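Local coordinates for protein cellulose 1,4-beta-cellobiosidase (Thermobifida fusca, PDB 4JJJ) that probably hydrolyses cellulose to release cellobiose, acting through its family 48 glycoside hydrolase domain, the part of a longer protein present here, at residues W365-E370 with L441-P446; F417-M422 with A503-T508; P466-W471 with V492-Q497. The protein carries 1 engineered substitution. All coordinates share one frame; numbering follows the deposited sequence. Where two conformers were deposited one is given.

The three contacts lie on the same side of the chain's centre, inside one family 48 domain, and touch one another. Contact 2 is the core member: helices 416-432 and 499-516 meet through small apolar side chains beside the bound glycan. Contact 1, partly buried, sets a loop against helix 435-450, whose Trp444 reaches Gln418, Met422 and Thr508 of contact 2; an extended lysine and backbone carbonyls dominate it. Contact 3, at the surface, pairs two strands through backbone hydrogen bonds, with water and a probably part-occupied zinc on the polar side. Its strand 488-496 leads into helix 499-516 of contact 2, and Trp471 packs on Ser368 of contact 1.

Contact 1. Residues W365-E370 with L441-P446; sequences WLQSAE and LDKWVP. With CA (calcium ion), chain G.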
loop_
_atom_site.group_PDB
_atom_site.type_symbol
_atom_site.label_atom_id
_atom_site.label_comp_id
_atom_site.label_asym_id
_atom_site.label_seq_id
_atom_site.Cartn_x
_atom_site.Cartn_y
_atom_site.Cartn_z
ATOM N N TRP A 365 -18.160 -3.917 10.825
ATOM C CA TRP A 365 -17.738 -4.301 12.167
ATOM C C TRP A 365 -16.822 -3.234 12.734
ATOM O O TRP A 365 -16.875 -2.908 13.942
ATOM C CB TRP A 365 -17.037 -5.627 12.126
ATOM C CG TRP A 365 -16.340 -6.018 13.409
ATOM C CD1 TRP A 365 -16.905 -6.214 14.623
ATOM C CD2 TRP A 365 -14.931 -6.255 13.569
ATOM N NE1 TRP A 365 -15.941 -6.537 15.544
ATOM C CE2 TRP A 365 -14.721 -6.628 14.926
ATOM C CE3 TRP A 365 -13.850 -6.241 12.696
ATOM C CZ2 TRP A 365 -13.476 -6.894 15.430
ATOM C CZ3 TRP A 365 -12.578 -6.475 13.219
ATOM C CH2 TRP A 365 -12.386 -6.844 14.538
ATOM N N LEU A 366 -16.000 -2.589 11.877
ATOM C CA LEU A 366 -15.017 -1.606 12.363
ATOM C C LEU A 366 -15.593 -0.217 12.487
ATOM O O LEU A 366 -14.835 0.747 12.804
ATOM C CB LEU A 366 -13.817 -1.541 11.393
ATOM C CG LEU A 366 -12.962 -2.817 11.433
ATOM C CD1 LEU A 366 -12.020 -2.956 10.252
ATOM C CD2 LEU A 366 -12.146 -2.879 12.712
ATOM N N GLN A 367 -16.859 0.010 12.133
ATOM C CA GLN A 367 -17.369 1.340 12.142
ATOM C C GLN A 367 -17.661 1.850 13.575
ATOM O O GLN A 367 -18.505 1.319 14.303
ATOM C CB GLN A 367 -18.632 1.500 11.245
ATOM C CG GLN A 367 -19.093 2.925 11.119
ATOM C CD GLN A 367 -19.960 3.147 9.909
ATOM O OE1 GLN A 367 -20.878 2.358 9.639
ATOM N NE2 GLN A 367 -19.650 4.154 9.167
ATOM N N SER A 368 -16.937 2.862 13.947
ATOM C CA SER A 368 -16.982 3.482 15.299
ATOM C C SER A 368 -18.330 4.125 15.548
ATOM O O SER A 368 -19.136 4.459 14.629
ATOM C CB SER A 368 -15.862 4.507 15.450
ATOM O OG SER A 368 -16.085 5.607 14.531
ATOM N N ALA A 369 -18.531 4.466 16.829
ATOM C CA ALA A 369 -19.699 5.261 17.272
ATOM C C ALA A 369 -19.815 6.523 16.427
ATOM O O ALA A 369 -20.912 6.963 16.026
ATOM C CB ALA A 369 -19.567 5.623 18.707
ATOM N N GLU A 370 -18.711 7.238 16.194
ATOM C CA GLU A 370 -18.708 8.519 15.509
ATOM C C GLU A 370 -18.864 8.347 14.010
ATOM O O GLU A 370 -19.396 9.240 13.349
ATOM C CB GLU A 370 -17.428 9.286 15.850
ATOM C CG GLU A 370 -17.478 9.990 17.172
ATOM C CD GLU A 370 -17.099 9.087 18.319
ATOM O OE1 GLU A 370 -16.427 8.051 18.088
ATOM O OE2 GLU A 370 -17.581 9.372 19.492
ATOM N N LEU A 441 -21.724 4.231 4.401
ATOM C CA LEU A 441 -21.629 5.594 3.934
ATOM C C LEU A 441 -22.566 6.560 4.657
ATOM O O LEU A 441 -22.187 7.695 5.011
ATOM C CB LEU A 441 -21.969 5.582 2.459
ATOM C CG LEU A 441 -20.897 4.981 1.588
ATOM C CD1 LEU A 441 -21.459 4.565 0.226
ATOM C CD2 LEU A 441 -19.776 5.985 1.363
ATOM N N ASP A 442 -23.814 6.103 4.971
ATOM C CA ASP A 442 -24.750 7.011 5.600
ATOM C C ASP A 442 -24.264 7.445 6.978
ATOM O O ASP A 442 -24.686 8.533 7.425
ATOM C CB ASP A 442 -26.139 6.330 5.670
ATOM C CG ASP A 442 -26.900 6.336 4.318
ATOM O OD1 ASP A 442 -26.570 6.986 3.340
ATOM O OD2 ASP A 442 -27.918 5.575 4.340
ATOM N N LYS A 443 -23.502 6.600 7.668
ATOM C CA LYS A 443 -22.926 6.991 8.939
ATOM C C LYS A 443 -21.559 7.678 8.809
ATOM O O LYS A 443 -21.238 8.568 9.582
ATOM C CB LYS A 443 -22.863 5.748 9.791
ATOM C CG LYS A 443 -22.373 6.052 11.200
ATOM C CD LYS A 443 -22.490 4.906 12.201
ATOM C CE LYS A 443 -22.041 5.329 13.606
ATOM N NZ LYS A 443 -22.276 4.265 14.670
ATOM N N TRP A 444 -20.766 7.284 7.845
ATOM C CA TRP A 444 -19.426 7.890 7.688
ATOM C C TRP A 444 -19.433 9.269 7.118
ATOM O O TRP A 444 -18.668 10.127 7.540
ATOM C CB TRP A 444 -18.525 6.911 6.803
ATOM C CG TRP A 444 -17.127 7.328 6.630
ATOM C CD1 TRP A 444 -16.054 6.872 7.383
ATOM C CD2 TRP A 444 -16.597 8.228 5.678
ATOM N NE1 TRP A 444 -14.924 7.437 6.965
ATOM C CE2 TRP A 444 -15.201 8.323 5.941
ATOM C CE3 TRP A 444 -17.133 8.987 4.665
ATOM C CZ2 TRP A 444 -14.354 9.111 5.172
ATOM C CZ3 TRP A 444 -16.295 9.814 3.930
ATOM C CH2 TRP A 444 -14.951 9.867 4.175
ATOM N N VAL A 445 -20.269 9.480 6.095
ATOM C CA VAL A 445 -20.274 10.726 5.331
ATOM C C VAL A 445 -20.551 11.951 6.224
ATOM O O VAL A 445 -19.759 12.874 6.213
ATOM C CB VAL A 445 -21.187 10.637 4.089
ATOM C CG1 VAL A 445 -21.426 12.002 3.429
ATOM C CG2 VAL A 445 -20.573 9.712 3.048
ATOM N N PRO A 446 -21.550 11.906 7.076
ATOM C CA PRO A 446 -21.739 13.049 7.966
ATOM C C PRO A 446 -20.584 13.365 8.855
ATOM O O PRO A 446 -20.303 14.533 9.087
ATOM C CB PRO A 446 -23.011 12.730 8.733
ATOM C CG PRO A 446 -23.652 11.617 8.050
ATOM C CD PRO A 446 -22.661 10.923 7.174
HETATM CA CA CA G . -29.520 5.919 2.810
HETATM O O HOH W 1 -23.376 6.065 16.970
HETATM O O HOH W 2 -28.141 6.975 1.129
HETATM O O HOH W 3 -30.292 7.716 1.473
HETATM O O HOH W 4 -31.615 6.074 3.496
#
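Residues Gln367 to Ala369, in the loop between helix 348-365 and strand 376-378, lie beside the turn of helix 435-450 that carries Lys443 and Trp444. The backbones stay well apart: the closest CA pair, Glu370 and Trp444, is separated by 7.9 Å, so side chains bridge the space. Lys443 does most of this. Its CG stands opposite the backbone N (chi1 -176°) and the chain beyond is fully extended, which carries the ammonium group to the loop carbonyls. On the way its methylenes cross obliquely over the Gln367 amide, whose NE2 lies 3.6 Å from Lys443 CB, while Gln367 OE1 bonds to Gln364. The stronger partner of Lys443 NZ is Tyr482 OH; beside it NZ makes a weak hydrogen bond of 3.1 Å to Ser368 O and donates to a water that in turn donates to Ala369 O (2.8 Å). The carboxylate of Asp442 ends on the far side from the loop, where OD2 binds calcium at 2.2 Å with three waters. Glu438, four residues earlier, completes an i, i+4 calcium site. The loop-on-helix packing itself joins two parts of the (alpha/alpha)6 domain, about 23 Å from the chain's centre to the contact's centre.

Contact 2. Residues F417-M422 with A503-T508; sequences FQVWNM and AALAKT. With BGC (beta-D-glucopyranose), chain B.
Val419 projects from helix 416-432 onto the Ala504-Leu505 step of helix 499-516, and the two helices belong to the (alpha/alpha)6 fold of this family 48 catalytic domain. The short axes approach to 8.6 Å and cross at 39°, close enough that small side chains suffice to fill the interface. The two methyls of Val419 divide the work: CG2 meets Ala504 CB at 3.6 Å, whereas CG1 lies over the backbone of the next residue, 3.7 Å from Leu505 CA. Trp420 presents the edge of its indole to the same Ala504 CB, which is 4.2 Å from CD1. One turn on from Val419, Met422 CG rests 3.7 Å from Thr508 CG2 in the conformer given, one of two deposited.

Thr508 is positioned by its own helix. With chi1 at -64°, OG1 sits beside the backbone N and turns back to donate to Ala504 O at 2.9 Å; that carbonyl also receives Thr508 N, from the opposite face of its plane, so two donors grip one buried oxygen. An alanine here would remove OG1 and CG2 and would probably leave Ala504 O without its second donor and a gap beside Met422 and Trp444, which the threonine methyl also touches.

Further out, Trp420 NE1 bonds to Glu625, which also forms a salt bridge with Lys507 of the second helix, so one carboxylate ties both helices to helix 620-637. Arg228 makes a cation-pi contact with the indole, and Trp414 and Trp621 meet it edge-to-face; the predicted proton donor Glu51 is close by. These partners probably hold the ring in place in the glycan pocket. Phe417 CZ approaches the glucose C6 obliquely at 3.7 Å, and Trp420 CH2 meets glucose O4 in the plane of the ring, edge-on, at 3.4 Å.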
loop_
_atom_site.group_PDB
_atom_site.type_symbol
_atom_site.label_atom_id
_atom_site.label_comp_id
_atom_site.label_asym_id
_atom_site.label_seq_id
_atom_site.Cartn_x
_atom_site.Cartn_y
_atom_site.Cartn_z
ATOM N N PHE A 417 -6.406 6.808 5.023
ATOM C CA PHE A 417 -6.920 5.491 4.777
ATOM C C PHE A 417 -8.437 5.454 4.822
ATOM O O PHE A 417 -9.080 4.630 4.193
ATOM C CB PHE A 417 -6.355 4.538 5.824
ATOM C CG PHE A 417 -4.989 4.011 5.560
ATOM C CD1 PHE A 417 -4.656 3.439 4.333
ATOM C CD2 PHE A 417 -4.020 4.164 6.507
ATOM C CE1 PHE A 417 -3.360 2.902 4.116
ATOM C CE2 PHE A 417 -2.770 3.671 6.277
ATOM C CZ PHE A 417 -2.450 3.042 5.105
ATOM N N GLN A 418 -9.046 6.396 5.565
ATOM C CA GLN A 418 -10.523 6.509 5.617
ATOM C C GLN A 418 -11.073 6.748 4.228
ATOM O O GLN A 418 -11.970 6.030 3.760
ATOM C CB GLN A 418 -11.028 7.651 6.457
ATOM C CG GLN A 418 -10.720 7.583 7.953
ATOM C CD GLN A 418 -11.375 6.444 8.602
ATOM O OE1 GLN A 418 -12.651 6.262 8.513
ATOM N NE2 GLN A 418 -10.587 5.595 9.270
ATOM N N VAL A 419 -10.482 7.728 3.504
ATOM C CA VAL A 419 -10.950 8.095 2.144
ATOM C C VAL A 419 -10.512 7.111 1.118
ATOM O O VAL A 419 -11.255 6.883 0.130
ATOM C CB VAL A 419 -10.654 9.554 1.839
ATOM C CG1 VAL A 419 -11.524 10.480 2.674
ATOM C CG2 VAL A 419 -9.200 9.926 2.005
ATOM N N TRP A 420 -9.359 6.529 1.223
ATOM C CA TRP A 420 -8.959 5.523 0.226
ATOM C C TRP A 420 -9.957 4.337 0.238
ATOM O O TRP A 420 -10.441 3.868 -0.832
ATOM C CB TRP A 420 -7.566 5.081 0.412
ATOM C CG TRP A 420 -6.525 5.972 -0.103
ATOM C CD1 TRP A 420 -6.673 7.048 -0.894
ATOM C CD2 TRP A 420 -5.102 5.754 0.012
ATOM N NE1 TRP A 420 -5.453 7.555 -1.214
ATOM C CE2 TRP A 420 -4.466 6.764 -0.708
ATOM C CE3 TRP A 420 -4.339 4.775 0.654
ATOM C CZ2 TRP A 420 -3.095 6.834 -0.836
ATOM C CZ3 TRP A 420 -2.944 4.831 0.537
ATOM C CH2 TRP A 420 -2.344 5.842 -0.202
ATOM N N ASN A 421 -10.304 3.858 1.453
ATOM C CA ASN A 421 -11.310 2.796 1.558
ATOM C C ASN A 421 -12.693 3.279 1.166
ATOM O O ASN A 421 -13.371 2.687 0.288
ATOM C CB ASN A 421 -11.308 2.224 2.948
ATOM C CG ASN A 421 -12.564 1.464 3.237
ATOM O OD1 ASN A 421 -12.934 0.642 2.477
ATOM N ND2 ASN A 421 -13.052 1.584 4.481
ATOM N N MET A 422 -13.087 4.399 1.712
ATOM C CA MET A 422 -14.440 4.879 1.560
ATOM C C MET A 422 -14.761 5.201 0.137
ATOM O O MET A 422 -15.876 4.972 -0.287
ATOM C CB MET A 422 -14.854 6.040 2.475
ATOM C CG MET A 422 -16.347 6.101 2.782
ATOM S SD MET A 422 -17.110 4.613 3.457
ATOM C CE MET A 422 -16.120 4.297 4.917
ATOM N N ALA A 503 -8.556 15.195 -2.546
ATOM C CA ALA A 503 -9.157 14.680 -3.783
ATOM C C ALA A 503 -9.933 13.392 -3.537
ATOM O O ALA A 503 -11.015 13.228 -4.077
ATOM C CB ALA A 503 -8.065 14.545 -4.793
ATOM N N ALA A 504 -9.399 12.496 -2.689
ATOM C CA ALA A 504 -10.096 11.271 -2.397
ATOM C C ALA A 504 -11.364 11.572 -1.604
ATOM O O ALA A 504 -12.402 10.904 -1.787
ATOM C CB ALA A 504 -9.161 10.331 -1.617
ATOM N N LEU A 505 -11.339 12.541 -0.701
ATOM C CA LEU A 505 -12.521 12.925 0.050
ATOM C C LEU A 505 -13.580 13.496 -0.922
ATOM O O LEU A 505 -14.744 13.109 -0.870
ATOM C CB LEU A 505 -12.142 13.925 1.138
ATOM C CG LEU A 505 -13.314 14.473 1.956
ATOM C CD1 LEU A 505 -14.096 13.335 2.588
ATOM C CD2 LEU A 505 -12.769 15.482 2.956
ATOM N N ALA A 506 -13.169 14.361 -1.821
ATOM C CA ALA A 506 -14.064 14.941 -2.795
ATOM C C ALA A 506 -14.715 13.813 -3.612
ATOM O O ALA A 506 -15.957 13.851 -3.847
ATOM C CB ALA A 506 -13.371 15.857 -3.711
ATOM N N LYS A 507 -13.935 12.810 -4.070
ATOM C CA LYS A 507 -14.527 11.724 -4.843
ATOM C C LYS A 507 -15.521 10.923 -4.036
ATOM O O LYS A 507 -16.594 10.527 -4.530
ATOM C CB LYS A 507 -13.461 10.886 -5.444
ATOM C CG LYS A 507 -12.749 11.518 -6.642
ATOM C CD LYS A 507 -11.769 10.604 -7.273
ATOM C CE LYS A 507 -10.476 10.442 -6.460
ATOM N NZ LYS A 507 -9.752 9.150 -6.801
ATOM N N THR A 508 -15.121 10.578 -2.822
ATOM C CA THR A 508 -15.992 9.798 -1.988
ATOM C C THR A 508 -17.358 10.455 -1.891
ATOM O O THR A 508 -18.402 9.791 -2.046
ATOM C CB THR A 508 -15.397 9.684 -0.522
ATOM O OG1 THR A 508 -14.180 8.981 -0.617
ATOM C CG2 THR A 508 -16.237 8.855 0.378
HETATM C C2 BGC B . 2.411 7.940 1.392
HETATM C C3 BGC B . 1.827 6.723 0.678
HETATM C C4 BGC B . 1.371 5.655 1.715
HETATM C C5 BGC B . 0.523 6.273 2.855
HETATM C C6 BGC B . 0.254 5.249 3.932
HETATM C C1 BGC B . 1.470 8.477 2.454
HETATM O O2 BGC B . 2.640 8.982 0.453
HETATM O O3 BGC B . 2.846 6.219 -0.220
HETATM O O4 BGC B . 0.632 4.634 1.015
HETATM O O5 BGC B . 1.236 7.400 3.381
HETATM O O6 BGC B . 1.463 4.734 4.457
#

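Contact 3. Residues P466-W471 with V492-Q497; sequences PSDLEW and VVSYSQ. With ZN (zinc ion), chain C.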
loop_
_atom_site.group_PDB
_atom_site.type_symbol
_atom_site.label_atom_id
_atom_site.label_comp_id
_atom_site.label_asym_id
_atom_site.label_seq_id
_atom_site.Cartn_x
_atom_site.Cartn_y
_atom_site.Cartn_z
ATOM N N PRO A 466 -9.482 16.526 7.555
ATOM C CA PRO A 466 -8.836 15.737 8.631
ATOM C C PRO A 466 -7.503 15.147 8.257
ATOM O O PRO A 466 -7.286 14.747 7.141
ATOM C CB PRO A 466 -9.891 14.693 8.995
ATOM C CG PRO A 466 -11.179 15.311 8.475
ATOM C CD PRO A 466 -10.815 16.051 7.248
ATOM N N SER A 467 -6.595 15.046 9.223
ATOM C CA SER A 467 -5.296 14.496 9.053
ATOM C C SER A 467 -5.013 13.371 10.047
ATOM O O SER A 467 -4.968 12.188 9.672
ATOM C CB SER A 467 -4.214 15.602 9.126
ATOM O OG SER A 467 -2.931 14.963 9.109
ATOM N N ASP A 468 -4.931 13.673 11.334
ATOM C CA ASP A 468 -4.582 12.654 12.335
ATOM C C ASP A 468 -5.782 12.287 13.152
ATOM O O ASP A 468 -6.551 13.174 13.603
ATOM C CB ASP A 468 -3.455 13.188 13.248
ATOM C CG ASP A 468 -2.812 12.134 14.100
ATOM O OD1 ASP A 468 -2.522 10.991 13.630
ATOM O OD2 ASP A 468 -2.500 12.521 15.268
ATOM N N LEU A 469 -5.935 10.989 13.396
ATOM C CA LEU A 469 -7.020 10.443 14.139
ATOM C C LEU A 469 -6.469 9.773 15.424
ATOM O O LEU A 469 -5.363 9.246 15.420
ATOM C CB LEU A 469 -7.727 9.381 13.341
ATOM C CG LEU A 469 -8.299 9.817 11.991
ATOM C CD1 LEU A 469 -8.955 8.700 11.296
ATOM C CD2 LEU A 469 -9.262 10.989 12.120
ATOM N N GLU A 470 -7.264 9.823 16.504
ATOM C CA GLU A 470 -6.969 9.146 17.756
ATOM C C GLU A 470 -8.117 8.202 18.109
ATOM O O GLU A 470 -9.306 8.642 18.216
ATOM C CB GLU A 470 -6.806 10.123 18.917
ATOM C CG GLU A 470 -6.381 9.437 20.239
ATOM C CD GLU A 470 -4.949 8.957 20.357
ATOM O OE1 GLU A 470 -4.140 9.326 19.506
ATOM O OE2 GLU A 470 -4.639 8.199 21.298
ATOM N N TRP A 471 -7.797 6.921 18.218
ATOM C CA TRP A 471 -8.768 5.865 18.416
ATOM C C TRP A 471 -8.752 5.426 19.923
ATOM O O TRP A 471 -7.745 5.494 20.606
ATOM C CB TRP A 471 -8.312 4.650 17.612
ATOM C CG TRP A 471 -8.407 4.903 16.146
ATOM C CD1 TRP A 471 -7.449 5.353 15.284
ATOM C CD2 TRP A 471 -9.658 4.841 15.374
ATOM N NE1 TRP A 471 -7.992 5.601 13.997
ATOM C CE2 TRP A 471 -9.337 5.266 14.038
ATOM C CE3 TRP A 471 -10.938 4.444 15.675
ATOM C CZ2 TRP A 471 -10.296 5.362 13.052
ATOM C CZ3 TRP A 471 -11.866 4.466 14.663
ATOM C CH2 TRP A 471 -11.576 4.968 13.422
ATOM N N VAL A 492 -10.778 13.424 15.748
ATOM C CA VAL A 492 -9.860 14.080 14.825
ATOM C C VAL A 492 -9.021 15.023 15.689
ATOM O O VAL A 492 -9.607 15.921 16.347
ATOM C CB VAL A 492 -10.599 14.841 13.720
ATOM C CG1 VAL A 492 -9.613 15.554 12.791
ATOM C CG2 VAL A 492 -11.498 13.841 12.965
ATOM N N VAL A 493 -7.709 14.856 15.654
ATOM C CA VAL A 493 -6.800 15.692 16.442
ATOM C C VAL A 493 -5.898 16.621 15.634
ATOM O O VAL A 493 -5.100 17.385 16.218
ATOM C CB VAL A 493 -5.969 14.832 17.423
ATOM C CG1 VAL A 493 -6.945 14.129 18.404
ATOM C CG2 VAL A 493 -5.115 13.841 16.744
ATOM N N SER A 494 -5.865 16.482 14.298
ATOM C CA SER A 494 -5.152 17.467 13.450
ATOM C C SER A 494 -5.810 17.491 12.103
ATOM O O SER A 494 -6.527 16.524 11.734
ATOM C CB SER A 494 -3.722 17.183 13.324
ATOM O OG SER A 494 -3.401 16.173 12.459
ATOM N N TYR A 495 -5.583 18.590 11.426
ATOM C CA TYR A 495 -6.109 18.914 10.092
ATOM C C TYR A 495 -4.971 19.304 9.186
ATOM O O TYR A 495 -3.894 19.604 9.637
ATOM C CB TYR A 495 -7.189 20.034 10.164
ATOM C CG TYR A 495 -8.341 19.647 11.040
ATOM C CD1 TYR A 495 -9.521 19.121 10.514
ATOM C CD2 TYR A 495 -8.267 19.789 12.462
ATOM C CE1 TYR A 495 -10.581 18.759 11.337
ATOM C CE2 TYR A 495 -9.338 19.403 13.281
ATOM C CZ TYR A 495 -10.499 18.898 12.668
ATOM O OH TYR A 495 -11.587 18.515 13.428
ATOM N N SER A 496 -5.193 19.232 7.871
ATOM C CA SER A 496 -4.174 19.579 6.866
ATOM C C SER A 496 -4.847 20.153 5.620
ATOM O O SER A 496 -6.056 20.218 5.517
ATOM C CB SER A 496 -3.398 18.335 6.494
ATOM O OG SER A 496 -4.095 17.665 5.529
ATOM N N GLN A 497 -3.984 20.486 4.667
ATOM C CA GLN A 497 -4.370 20.761 3.295
ATOM C C GLN A 497 -3.829 19.678 2.282
ATOM O O GLN A 497 -3.507 19.960 1.136
ATOM C CB GLN A 497 -3.861 22.156 2.893
ATOM C CG GLN A 497 -4.554 23.266 3.684
ATOM C CD GLN A 497 -4.308 24.601 3.052
ATOM O OE1 GLN A 497 -3.172 24.927 2.715
ATOM N NE2 GLN A 497 -5.345 25.404 2.920
HETATM ZN ZN ZN C . -1.667 11.319 16.641
HETATM O O HOH W 5 -4.949 15.127 5.581
HETATM O O HOH W 6 -1.186 16.321 11.295
HETATM O O HOH W 7 -0.810 9.650 15.182
HETATM O O HOH W 8 -3.505 10.443 16.697
HETATM O O HOH W 9 -1.604 11.356 16.086
HETATM O O HOH W 10 0.062 10.797 15.754
HETATM O O HOH W 11 -1.698 12.682 18.463
#
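Asp468 and the pair Val493-Ser494 form the centre of this two-stranded antiparallel contact, in which strands 466-471 and 492-496 run at 157° to each other. The backbone bonds locate an irregularity there. Val493 N donates to Asp468 O at 2.9 Å in a nearly straight bond (164°), and Ser494 N makes a long, weak bond to the same oxygen. Two residues facing one is a classic beta bulge. Across from it, Ser494 O accepts from Ser467 N at 2.9 Å and from Asp468 N at 3.3 Å; both donors come from the same face of the carbonyl plane, the second well above it.

Apolar contacts gather on the face of Leu469 and Val492. Leu469 CD2 meets Val492 CG2 at 3.7 Å, while Val492 CG1, the branch opposite the backbone N (chi1 178°), touches Pro466 CB at 3.9 Å and lies over the rim of one face of the Tyr495 ring. Leu469 also reaches Gln418, which joins this face to helix 416-432.

Water-mediated links lie toward the serines. One water connects Ser467 OG with Ser494 OG, and another donates to Pro466 O while pairing with Ser496 OG, which is also bonded to the backbone N of Asp498.

Metal binding occupies the face of Asp468, modelled in two conformers. In the one given, OD2 lies 2.0 Å from a zinc ion, but a modelled water overlaps the metal, so zinc and its ligand set, which includes one atom from outside the strands, are probably present in only part of the molecules. Exposed residues such as Val493 mark a surface site: the backbone holds the strands together, and where bound, the zinc would probably offset the charge of Asp468.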